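PDB 4QTO: betaine aldehyde dehydrogenase from Staphylococcus aureus subsp. aureus COL, which catalyses the oxidation of betaine aldehyde to glycine betaine, probably with NAD as the electron acceptor. Local coordinates for residues I159-E163 against L507-N511; I451-Q455 against W467-F471; I432-N436 against V457-K462. One frame throughout, in Å; residues are numbered along the deposited sequence.

Interaction 1: residues I159-E163 against L507-N511; sequences IPDTE and LTNTN
T162 and N509 face each other as a non-hydrogen-bonded antiparallel pair. Their side chains leave the same face of the sheet, and T162 CG2 rests 4.1 Å from N509 CA. L507, in one of its two conformers, slants across T162 with CD2 3.9 Å from T162 CB. The torsion of T162 (chi1 63°) sets OG1 between its backbone N and carbonyl carbon. From there OG1 turns back along its own chain and donates to I159 O at 2.7 Å. S157 also bonds this hydroxyl, so its rotation is well fixed. E163 and T508 project from the other face. They lie side by side and point the same way, and a water bridges E163 OE2 and T508 OG1. The far end of E163 is held by a salt bridge from OE1 to K165 of the third subunit. The backbones of E163 and T508 form a hydrogen-bonded pair. E163 N donates to T508 O at 2.9 Å, and T508 N returns a bond to E163 O.

This is where strand 162-177 meets strand 501-509, in the arm that aldehyde dehydrogenases use to build their oligomers. L507 and T508 extend the sheet into a parallel ladder with the second subunit. There D470 of the second subunit takes the N509 amide.

N509 OD1 accepts from N511 N at 2.9 Å, an Asx turn. A water lies within bonding distance of N509 OD1 and P160 O. T510 N donates to D161 O at 3.0 Å, approaching from above the carbonyl plane. T510 OG1 also lies near D161 O, a weak bond whose proton is not settled. D161 and N511 run alongside each other, with D161 CB 3.8 Å from N511 CB. The carboxylate and the amide are turned 80° apart.

Interaction 2: residues I451-Q455 against W467-F471; sequences IGKAQ and WINDF
A454 and I468 make the main apolar contact. The methyl of A454 points at the strand and meets I468 CG2, with CB to CG2 at 3.6 Å. With chi1 at -68°, I468 holds CG1 beside its backbone N and CG2 anti to that N, which turns CG2 to A454. Its other branch reaches along the helix. I468 CD1 lies 3.8 Å from Q455 CG, and the two side chains cross at about a right angle. Q455 was deposited in two conformers, so this touch describes one of them. I451 adds a looser apolar touch from one turn earlier, with CD1 4.5 Å from I468 CG2.

One contact mixes apolar and polar groups. I451 CD1 comes to 3.5 Å from N469 ND2, and the two side chains cross at a slant. The same nitrogen donates to S448 O in the loop that leads into the helix, which fixes the amide and leaves the methyl of I451 to pack beside it.

No hydrogen bond joins the two segments. The helix supplies its own at this point, where Q455 N donates to I451 O at 2.9 Å. Contact between helix and strand is therefore side-chain packing.

The arrangement belongs to a beta-alpha-beta crossover made of strand 443-447, helix 451-460 and strand 465-468. Strand 443-447 lies beside W467 and N469 and bonds to their backbones, while its V446 also touches A454. Strand 465-468 is outermost in this chain's seven-stranded sheet, but W467 and I468 pair with a parallel strand of the second subunit, and the sheet continues there.

Interaction 3: residues I432-N436 against V457-K462; sequences IQLAN and VANKLK
N436 and K462 bring the two backbones closest, with CA atoms 6.2 Å apart. The amide of N436 bridges the backbone of K460 and K462, at the C-terminal side of helix 451-460. Its OD1 accepts from K462 N at 2.9 Å, and the bond is almost straight, 177° at the hydrogen. Its ND2 donates to K460 O at 3.0 Å. This oxygen lies in the amide plane, only 4° out of it. N436 reaches both because CG is anti to its carbonyl carbon (chi1 -77°), which directs the amide toward K460 and K462. The K462 chain crosses the amide at about a right angle, with K462 CB 3.7 Å from N436 OD1.

Apolar groups fill the rest. I432 CD1 rests on the aliphatic part of K460, 3.8 Å from K460 CD, while the charged end of K460 leads away. I432 CG1 also meets V457 CG1 at 4.1 Å. Deeper in, A435 CB touches L461 CD2 at 3.7 Å. L461 and A435 both pack on I287 of strand 285-288, so this side of the contact lies against the central sheet of the domain.

K462 NZ makes a salt bridge to E84 of the second subunit; K504 of that subunit bonds the carbonyls of A458 and L461. Within the contact, the N436 amide satisfies the N-H of K462 and the C=O of K460. With both ends bonded it can hardly rotate, and it ties the backbone of K460 and K462 to the neighbouring helix 428-436.

How the interactions relate
Interactions 2 and 3 share helix 451-460, with centres about 12 Å apart. They touch where I468 CD1 lies 4.2 Å from A458 CB. Interaction 1 is remote within the chain: its centre is about 51 Å from that of interaction 2 and 49 Å from that of interaction 3. The tetramer closes this gap, because T508 and N509 of one chain pack on I468 and N469 of the second subunit. Interaction 1 of one copy thus meets interaction 2 of another. In interaction 3 the K462 side chain is about 11 Å from a sodium ion, and N436 O has a weak hydrogen bond to NZ of K484, a sodium-site residue. None of the contacts includes the modified active-site cysteine, C313.

Interaction 1: residues I159-E163 against L507-N511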
loop_
_atom_site.group_PDB
_atom_site.type_symbol
_atom_site.label_atom_id
_atom_site.label_comp_id
_atom_site.label_asym_id
_atom_site.label_seq_id
_atom_site.Cartn_x
_atom_site.Cartn_y
_atom_site.Cartn_z
ATOM N N ILE A 159 -13.242 -1.675 18.009
ATOM C CA ILE A 159 -14.499 -1.915 18.719
ATOM C C ILE A 159 -14.923 -3.361 18.455
ATOM O O ILE A 159 -15.158 -3.759 17.313
ATOM C CB ILE A 159 -15.647 -0.987 18.225
ATOM C CG1 ILE A 159 -15.217 0.475 18.287
ATOM C CG2 ILE A 159 -16.901 -1.246 19.062
ATOM C CD1 ILE A 159 -16.235 1.451 17.730
ATOM N N PRO A 160 -15.029 -4.167 19.513
ATOM C CA PRO A 160 -15.486 -5.541 19.258
ATOM C C PRO A 160 -16.881 -5.590 18.616
ATOM O O PRO A 160 -17.710 -4.707 18.839
ATOM C CB PRO A 160 -15.474 -6.184 20.648
ATOM C CG PRO A 160 -14.533 -5.339 21.471
ATOM C CD PRO A 160 -14.662 -3.940 20.916
ATOM N N ASP A 161 -17.121 -6.617 17.823
ATOM C CA ASP A 161 -18.420 -6.811 17.158
ATOM C C ASP A 161 -18.784 -5.667 16.209
ATOM O O ASP A 161 -19.921 -5.199 16.167
ATOM C CB ASP A 161 -19.554 -7.078 18.155
ATOM C CG ASP A 161 -19.383 -8.399 18.892
ATOM O OD1 ASP A 161 -18.924 -9.367 18.282
ATOM O OD2 ASP A 161 -19.706 -8.453 20.092
ATOM N N THR A 162 -17.785 -5.202 15.469
ATOM C CA THR A 162 -18.007 -4.254 14.390
ATOM C C THR A 162 -17.142 -4.639 13.183
ATOM O O THR A 162 -16.105 -5.325 13.340
ATOM C CB THR A 162 -17.639 -2.794 14.756
ATOM O OG1 THR A 162 -16.230 -2.720 15.047
ATOM C CG2 THR A 162 -18.452 -2.293 15.920
ATOM N N GLU A 163 -17.588 -4.216 12.001
ATOM C CA GLU A 163 -16.836 -4.370 10.768
ATOM C C GLU A 163 -16.577 -2.958 10.312
ATOM O O GLU A 163 -17.514 -2.135 10.259
ATOM C CB GLU A 163 -17.629 -5.084 9.680
ATOM C CG GLU A 163 -16.808 -5.214 8.400
ATOM C CD GLU A 163 -17.585 -5.508 7.133
ATOM O OE1 GLU A 163 -17.183 -6.500 6.497
ATOM O OE2 GLU A 163 -18.522 -4.737 6.735
ATOM N N LEU A 507 -19.058 1.681 8.916
ATOM C CA LEU A 507 -18.872 0.932 10.144
ATOM C C LEU A 507 -20.189 0.234 10.483
ATOM O O LEU A 507 -21.191 0.908 10.713
ATOM C CB LEU A 507 -18.484 1.917 11.252
ATOM C CG LEU A 507 -18.136 1.441 12.669
ATOM C CD1 LEU A 507 -19.355 0.912 13.406
ATOM C CD2 LEU A 507 -16.976 0.450 12.617
ATOM N N THR A 508 -20.167 -1.101 10.511
ATOM C CA THR A 508 -21.340 -1.876 10.824
ATOM C C THR A 508 -21.219 -2.459 12.224
ATOM O O THR A 508 -20.214 -3.118 12.536
ATOM C CB THR A 508 -21.505 -3.035 9.813
ATOM O OG1 THR A 508 -21.608 -2.498 8.486
ATOM C CG2 THR A 508 -22.768 -3.861 10.124
ATOM N N ASN A 509 -22.222 -2.219 13.077
ATOM C CA ASN A 509 -22.246 -2.807 14.413
ATOM C C ASN A 509 -23.020 -4.112 14.255
ATOM O O ASN A 509 -24.223 -4.100 13.991
ATOM C CB ASN A 509 -22.889 -1.881 15.418
ATOM C CG ASN A 509 -22.796 -2.404 16.828
ATOM O OD1 ASN A 509 -22.765 -3.629 17.058
ATOM N ND2 ASN A 509 -22.827 -1.496 17.814
ATOM N N THR A 510 -22.292 -5.214 14.402
ATOM C CA THR A 510 -22.854 -6.534 14.221
ATOM C C THR A 510 -23.542 -7.110 15.454
ATOM O O THR A 510 -24.090 -8.207 15.377
ATOM C CB THR A 510 -21.815 -7.519 13.680
ATOM O OG1 THR A 510 -20.774 -7.722 14.640
ATOM C CG2 THR A 510 -21.218 -7.006 12.379
ATOM N N ASN A 511 -23.490 -6.421 16.579
ATOM C CA ASN A 511 -24.218 -6.886 17.777
ATOM C C ASN A 511 -24.675 -5.648 18.536
ATOM O O ASN A 511 -24.233 -5.370 19.640
ATOM C CB ASN A 511 -23.312 -7.748 18.623
ATOM C CG ASN A 511 -24.055 -8.364 19.791
ATOM O OD1 ASN A 511 -25.266 -8.567 19.716
ATOM N ND2 ASN A 511 -23.341 -8.645 20.864
HETATM O O HOH W 1 -20.408 -3.636 18.788
HETATM O O HOH W 2 -19.022 -2.096 7.405
#

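Interaction 2: residues I451-Q455 against W467-F471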
loop_
_atom_site.group_PDB
_atom_site.type_symbol
_atom_site.label_atom_id
_atom_site.label_comp_id
_atom_site.label_asym_id
_atom_site.label_seq_id
_atom_site.Cartn_x
_atom_site.Cartn_y
_atom_site.Cartn_z
ATOM N N ILE A 451 27.451 11.566 -7.161
ATOM C CA ILE A 451 26.043 11.207 -6.940
ATOM C C ILE A 451 25.620 11.359 -5.472
ATOM O O ILE A 451 24.487 11.746 -5.173
ATOM C CB ILE A 451 25.726 9.793 -7.501
ATOM C CG1 ILE A 451 26.197 9.673 -8.973
ATOM C CG2 ILE A 451 24.245 9.483 -7.335
ATOM C CD1 ILE A 451 25.637 10.736 -9.894
ATOM N N GLY A 452 26.539 11.095 -4.537
ATOM C CA GLY A 452 26.220 11.305 -3.122
ATOM C C GLY A 452 25.873 12.760 -2.839
ATOM O O GLY A 452 24.920 13.069 -2.107
ATOM N N LYS A 453 26.651 13.675 -3.410
ATOM C CA LYS A 453 26.377 15.107 -3.239
ATOM C C LYS A 453 25.044 15.490 -3.885
ATOM O O LYS A 453 24.240 16.224 -3.312
ATOM C CB LYS A 453 27.520 15.960 -3.823
ATOM C CG LYS A 453 27.257 17.464 -3.712
ATOM C CD LYS A 453 28.512 18.281 -4.013
ATOM C CE LYS A 453 28.901 18.171 -5.474
ATOM N NZ LYS A 453 30.259 18.759 -5.708
ATOM N N ALA A 454 24.824 15.010 -5.108
ATOM C CA ALA A 454 23.575 15.309 -5.801
ATOM C C ALA A 454 22.375 14.847 -4.987
ATOM O O ALA A 454 21.351 15.570 -4.904
ATOM C CB ALA A 454 23.549 14.684 -7.167
ATOM N N GLN A 455 22.481 13.664 -4.387
ATOM C CA GLN A 455 21.407 13.122 -3.540
ATOM C C GLN A 455 21.199 14.002 -2.284
ATOM O O GLN A 455 20.067 14.263 -1.891
ATOM C CB GLN A 455 21.701 11.661 -3.187
ATOM C CG GLN A 455 21.548 10.749 -4.413
ATOM C CD GLN A 455 21.985 9.325 -4.230
ATOM O OE1 GLN A 455 21.255 8.412 -4.637
ATOM N NE2 GLN A 455 23.185 9.109 -3.655
ATOM N N TRP A 467 15.501 16.194 -10.566
ATOM C CA TRP A 467 16.255 15.363 -11.477
ATOM C C TRP A 467 17.743 15.412 -11.098
ATOM O O TRP A 467 18.292 16.488 -10.819
ATOM C CB TRP A 467 16.129 15.855 -12.914
ATOM C CG TRP A 467 14.734 15.907 -13.411
ATOM C CD1 TRP A 467 13.904 14.845 -13.621
ATOM C CD2 TRP A 467 13.994 17.072 -13.773
ATOM N NE1 TRP A 467 12.692 15.274 -14.068
ATOM C CE2 TRP A 467 12.722 16.642 -14.182
ATOM C CE3 TRP A 467 14.265 18.444 -13.769
ATOM C CZ2 TRP A 467 11.734 17.536 -14.606
ATOM C CZ3 TRP A 467 13.285 19.317 -14.202
ATOM C CH2 TRP A 467 12.050 18.867 -14.631
ATOM N N ILE A 468 18.387 14.259 -11.078
ATOM C CA ILE A 468 19.844 14.170 -10.862
ATOM C C ILE A 468 20.441 13.837 -12.217
ATOM O O ILE A 468 20.171 12.781 -12.798
ATOM C CB ILE A 468 20.223 13.156 -9.777
ATOM C CG1 ILE A 468 19.737 13.691 -8.413
ATOM C CG2 ILE A 468 21.736 12.936 -9.800
ATOM C CD1 ILE A 468 19.877 12.718 -7.264
ATOM N N ASN A 469 21.247 14.770 -12.731
ATOM C CA ASN A 469 21.867 14.625 -14.034
ATOM C C ASN A 469 20.886 14.430 -15.209
ATOM O O ASN A 469 21.112 13.623 -16.117
ATOM C CB ASN A 469 22.971 13.581 -14.033
ATOM C CG ASN A 469 24.130 13.976 -13.140
ATOM O OD1 ASN A 469 24.528 15.137 -13.101
ATOM N ND2 ASN A 469 24.653 13.011 -12.366
ATOM N N ASP A 470 19.793 15.186 -15.161
ATOM C CA ASP A 470 18.806 15.197 -16.223
ATOM C C ASP A 470 18.005 16.478 -16.080
ATOM O O ASP A 470 18.154 17.201 -15.077
ATOM C CB ASP A 470 17.910 13.953 -16.169
ATOM C CG ASP A 470 17.420 13.506 -17.548
ATOM O OD1 ASP A 470 17.185 14.343 -18.449
ATOM O OD2 ASP A 470 17.272 12.265 -17.722
ATOM N N PHE A 471 17.184 16.765 -17.080
ATOM C CA PHE A 471 16.272 17.892 -17.017
ATOM C C PHE A 471 15.068 17.559 -17.890
ATOM O O PHE A 471 15.244 17.116 -19.025
ATOM C CB PHE A 471 16.912 19.261 -17.439
ATOM C CG PHE A 471 16.226 20.403 -16.803
ATOM C CD1 PHE A 471 14.995 20.808 -17.273
ATOM C CD2 PHE A 471 16.743 21.014 -15.663
ATOM C CE1 PHE A 471 14.291 21.778 -16.623
ATOM C CE2 PHE A 471 16.014 21.977 -15.003
ATOM C CZ PHE A 471 14.801 22.358 -15.494
#

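Interaction 3: residues I432-N436 against V457-K462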
loop_
_atom_site.group_PDB
_atom_site.type_symbol
_atom_site.label_atom_id
_atom_site.label_comp_id
_atom_site.label_asym_id
_atom_site.label_seq_id
_atom_site.Cartn_x
_atom_site.Cartn_y
_atom_site.Cartn_z
ATOM N N ILE A 432 21.679 25.331 -2.282
ATOM C CA ILE A 432 20.394 24.966 -1.699
ATOM C C ILE A 432 19.607 26.207 -1.221
ATOM O O ILE A 432 18.399 26.333 -1.492
ATOM C CB ILE A 432 20.597 23.985 -0.522
ATOM C CG1 ILE A 432 21.145 22.645 -1.054
ATOM C CG2 ILE A 432 19.296 23.822 0.235
ATOM C CD1 ILE A 432 21.766 21.799 0.038
ATOM N N GLN A 433 20.289 27.112 -0.519
ATOM C CA GLN A 433 19.636 28.326 -0.004
ATOM C C GLN A 433 19.055 29.175 -1.135
ATOM O O GLN A 433 17.912 29.619 -1.063
ATOM C CB GLN A 433 20.604 29.146 0.834
ATOM C CG GLN A 433 20.963 28.512 2.160
ATOM C CD GLN A 433 22.012 29.289 2.930
ATOM O OE1 GLN A 433 22.387 30.408 2.554
ATOM N NE2 GLN A 433 22.499 28.693 4.021
ATOM N N LEU A 434 19.833 29.380 -2.196
ATOM C CA LEU A 434 19.364 30.158 -3.343
ATOM C C LEU A 434 18.233 29.458 -4.078
ATOM O O LEU A 434 17.216 30.056 -4.409
ATOM C CB LEU A 434 20.511 30.432 -4.314
ATOM C CG LEU A 434 21.545 31.427 -3.815
ATOM C CD1 LEU A 434 22.696 31.474 -4.801
ATOM C CD2 LEU A 434 20.912 32.808 -3.669
ATOM N N ALA A 435 18.378 28.160 -4.315
ATOM C CA ALA A 435 17.358 27.412 -5.032
ATOM C C ALA A 435 16.006 27.452 -4.321
ATOM O O ALA A 435 14.968 27.545 -4.997
ATOM C CB ALA A 435 17.808 25.976 -5.252
ATOM N N ASN A 436 16.042 27.409 -2.982
ATOM C CA ASN A 436 14.835 27.435 -2.175
ATOM C C ASN A 436 14.304 28.847 -1.917
ATOM O O ASN A 436 13.189 28.996 -1.378
ATOM C CB ASN A 436 15.058 26.708 -0.850
ATOM C CG ASN A 436 15.037 25.204 -1.002
ATOM O OD1 ASN A 436 14.390 24.661 -1.914
ATOM N ND2 ASN A 436 15.677 24.527 -0.077
ATOM N N VAL A 457 21.776 17.217 -1.996
ATOM C CA VAL A 457 21.120 18.433 -2.452
ATOM C C VAL A 457 19.645 18.132 -2.769
ATOM O O VAL A 457 18.732 18.862 -2.348
ATOM C CB VAL A 457 21.854 19.040 -3.653
ATOM C CG1 VAL A 457 21.075 20.178 -4.272
ATOM C CG2 VAL A 457 23.242 19.487 -3.225
ATOM N N ALA A 458 19.380 17.065 -3.514
ATOM C CA ALA A 458 17.990 16.745 -3.874
ATOM C C ALA A 458 17.088 16.608 -2.648
ATOM O O ALA A 458 15.943 17.037 -2.676
ATOM C CB ALA A 458 17.938 15.477 -4.705
ATOM N N ASN A 459 17.599 16.022 -1.578
ATOM C CA ASN A 459 16.784 15.859 -0.386
ATOM C C ASN A 459 16.430 17.168 0.304
ATOM O O ASN A 459 15.437 17.224 1.037
ATOM C CB ASN A 459 17.455 14.876 0.554
ATOM C CG ASN A 459 17.224 13.420 0.115
ATOM O OD1 ASN A 459 16.080 12.935 0.067
ATOM N ND2 ASN A 459 18.300 12.729 -0.233
ATOM N N LYS A 460 17.233 18.209 0.070
ATOM C CA LYS A 460 17.002 19.514 0.682
ATOM C C LYS A 460 16.239 20.530 -0.178
ATOM O O LYS A 460 15.812 21.570 0.348
ATOM C CB LYS A 460 18.323 20.124 1.154
ATOM C CG LYS A 460 18.941 19.349 2.323
ATOM C CD LYS A 460 19.986 20.198 3.031
ATOM C CE LYS A 460 20.402 19.624 4.380
ATOM N NZ LYS A 460 21.205 18.386 4.213
ATOM N N LEU A 461 16.038 20.237 -1.470
ATOM C CA LEU A 461 15.294 21.146 -2.342
ATOM C C LEU A 461 13.809 20.992 -2.126
ATOM O O LEU A 461 13.282 19.864 -2.140
ATOM C CB LEU A 461 15.628 20.882 -3.801
ATOM C CG LEU A 461 17.087 21.095 -4.175
ATOM C CD1 LEU A 461 17.317 20.745 -5.643
ATOM C CD2 LEU A 461 17.512 22.541 -3.911
ATOM N N LYS A 462 13.112 22.108 -1.936
ATOM C CA LYS A 462 11.643 22.087 -1.738
ATOM C C LYS A 462 10.934 22.125 -3.081
ATOM O O LYS A 462 10.397 23.180 -3.515
ATOM C CB LYS A 462 11.221 23.219 -0.818
ATOM C CG LYS A 462 11.840 23.067 0.564
ATOM C CD LYS A 462 11.712 24.383 1.314
ATOM C CE LYS A 462 12.575 24.433 2.564
ATOM N NZ LYS A 462 12.115 23.417 3.529
#